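Local coordinates for protein probable N-acetyl-gamma-glutamyl-phosphate reductase, chloroplastic (Oryza sativa, PDB 2CVO) that probably catalyses the NADPH-dependent reduction of N-acetyl-L-glutamyl phosphate to its semialdehyde, a step of arginine biosynthesis in the chloroplast, at residues A276-Y280 with N316-D320. Sequence-based numbering, arbitrary orientation.
Sequences ANDLY and NVFED
Asn316 OD1, which lies at the edge of the Tyr280 ring, accepts a hydrogen bond from the backbone N of Val317 at 2.9 Å. The bond is bent, and the donor is tilted out of the amide's carbonyl plane. The same oxygen is also 3.3 Å from Tyr280 CE1, where the aromatic C-H groups present their slightly positive rim; ring and amide planes are turned 45° apart. The amide nitrogen is occupied elsewhere, ND2 donating to the carbonyl oxygens of Gly298 and Ser300, while Tyr280 OH bonds to the carbonyl of Leu296, so both polar ends tie the contact to the 296-300 loop. An alanine in place of Asn316 would probably leave those two loop carbonyls without their donor and open a gap beside the tyrosine edge.

Val317 carries the apolar centre. With CG1 held between the backbone N and the carbonyl carbon (chi1 51°), this methyl packs against the helix and meets Tyr280 CB at 3.4 Å, also lying in plane at the ring edge. Its other methyl, CG2, reaches Leu279 CD2 at 4.1 Å, the two side chains crossing at about a right angle. One turn back, Ala276 sets its CB against the strand backbone, 3.8 Å from Glu319 N. Glu319 sends its carboxylate to Lys227 of the second subunit in a salt bridge, and Phe318, directed away from the helix, packs on Ile226 of that subunit.

No hydrogen bond joins the segments. The axes of 276-280, the first turn of helix 276-287, and of 316-319, the end of strand 313-319, come within 7.6 Å and run nearly antiparallel, at 170°, as an alpha-helix layered on one face of the mixed beta-sheet in the semialdehyde dehydrogenase dimerisation domain.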
loop_
_atom_site.group_PDB
_atom_site.type_symbol
_atom_site.label_atom_id
_atom_site.label_comp_id
_atom_site.label_asym_id
_atom_site.label_seq_id
_atom_site.Cartn_x
_atom_site.Cartn_y
_atom_site.Cartn_z
ATOM N N ALA A 276 -12.397 -31.439 13.561
ATOM C CA ALA A 276 -11.668 -30.181 13.648
ATOM C C ALA A 276 -11.649 -29.710 15.108
ATOM O O ALA A 276 -10.634 -29.217 15.604
ATOM C CB ALA A 276 -12.332 -29.126 12.751
ATOM N N ASN A 277 -12.773 -29.878 15.796
ATOM C CA ASN A 277 -12.868 -29.476 17.194
ATOM C C ASN A 277 -11.873 -30.244 18.062
ATOM O O ASN A 277 -11.322 -29.692 19.017
ATOM C CB ASN A 277 -14.281 -29.700 17.729
ATOM C CG ASN A 277 -14.404 -29.328 19.200
ATOM O OD1 ASN A 277 -14.245 -28.164 19.571
ATOM N ND2 ASN A 277 -14.676 -30.320 20.045
ATOM N N ASP A 278 -11.652 -31.517 17.745
ATOM C CA ASP A 278 -10.695 -32.324 18.504
ATOM C C ASP A 278 -9.318 -31.684 18.389
ATOM O O ASP A 278 -8.575 -31.587 19.367
ATOM C CB ASP A 278 -10.643 -33.751 17.951
ATOM C CG ASP A 278 -11.893 -34.545 18.273
ATOM O OD1 ASP A 278 -12.128 -35.578 17.612
ATOM O OD2 ASP A 278 -12.634 -34.141 19.194
ATOM N N LEU A 279 -8.979 -31.262 17.178
ATOM C CA LEU A 279 -7.702 -30.613 16.927
ATOM C C LEU A 279 -7.660 -29.327 17.736
ATOM O O LEU A 279 -6.654 -29.014 18.375
ATOM C CB LEU A 279 -7.556 -30.285 15.437
ATOM C CG LEU A 279 -6.825 -31.271 14.519
ATOM C CD1 LEU A 279 -7.102 -32.711 14.916
ATOM C CD2 LEU A 279 -7.241 -30.995 13.078
ATOM N N TYR A 280 -8.771 -28.593 17.698
ATOM C CA TYR A 280 -8.903 -27.324 18.404
ATOM C C TYR A 280 -8.695 -27.476 19.907
ATOM O O TYR A 280 -8.000 -26.674 20.526
ATOM C CB TYR A 280 -10.288 -26.725 18.154
ATOM C CG TYR A 280 -10.494 -25.385 18.817
ATOM C CD1 TYR A 280 -10.086 -24.205 18.192
ATOM C CD2 TYR A 280 -11.069 -25.295 20.084
ATOM C CE1 TYR A 280 -10.246 -22.962 18.815
ATOM C CE2 TYR A 280 -11.234 -24.063 20.717
ATOM C CZ TYR A 280 -10.820 -22.901 20.078
ATOM O OH TYR A 280 -10.978 -21.682 20.701
ATOM N N ASN A 316 -5.959 -20.733 14.736
ATOM C CA ASN A 316 -7.272 -21.330 14.858
ATOM C C ASN A 316 -7.322 -22.471 13.858
ATOM O O ASN A 316 -6.512 -22.529 12.926
ATOM C CB ASN A 316 -8.382 -20.316 14.552
ATOM C CG ASN A 316 -9.673 -20.634 15.297
ATOM O OD1 ASN A 316 -9.856 -21.749 15.783
ATOM N ND2 ASN A 316 -10.574 -19.659 15.386
ATOM N N VAL A 317 -8.260 -23.388 14.068
ATOM C CA VAL A 317 -8.416 -24.527 13.184
ATOM C C VAL A 317 -9.865 -24.596 12.743
ATOM O O VAL A 317 -10.778 -24.376 13.540
ATOM C CB VAL A 317 -8.002 -25.846 13.886
ATOM C CG1 VAL A 317 -8.699 -25.970 15.215
ATOM C CG2 VAL A 317 -8.336 -27.038 12.995
ATOM N N PHE A 318 -10.074 -24.894 11.466
ATOM C CA PHE A 318 -11.422 -24.963 10.919
ATOM C C PHE A 318 -11.699 -26.265 10.180
ATOM O O PHE A 318 -10.783 -26.962 9.743
ATOM C CB PHE A 318 -11.660 -23.790 9.965
ATOM C CG PHE A 318 -11.298 -22.451 10.545
ATOM C CD1 PHE A 318 -9.977 -22.008 10.533
ATOM C CD2 PHE A 318 -12.276 -21.637 11.114
ATOM C CE1 PHE A 318 -9.633 -20.763 11.082
ATOM C CE2 PHE A 318 -11.946 -20.395 11.665
ATOM C CZ PHE A 318 -10.620 -19.957 11.647
ATOM N N GLU A 319 -12.982 -26.574 10.040
ATOM C CA GLU A 319 -13.408 -27.771 9.339
ATOM C C GLU A 319 -13.223 -27.526 7.842
ATOM O O GLU A 319 -13.480 -26.430 7.353
ATOM C CB GLU A 319 -14.882 -28.044 9.635
ATOM C CG GLU A 319 -15.301 -29.478 9.414
ATOM C CD GLU A 319 -16.769 -29.707 9.719
ATOM O OE1 GLU A 319 -17.227 -29.253 10.790
ATOM O OE2 GLU A 319 -17.457 -30.344 8.893
ATOM N N ASP A 320 -12.759 -28.540 7.125
ATOM C CA ASP A 320 -12.564 -28.424 5.684
ATOM C C ASP A 320 -13.848 -28.949 5.045
ATOM O O ASP A 320 -14.526 -29.787 5.633
ATOM C CB ASP A 320 -11.379 -29.282 5.239
ATOM C CG ASP A 320 -10.929 -28.974 3.821
ATOM O OD1 ASP A 320 -9.863 -28.339 3.662
ATOM O OD2 ASP A 320 -11.635 -29.365 2.866
#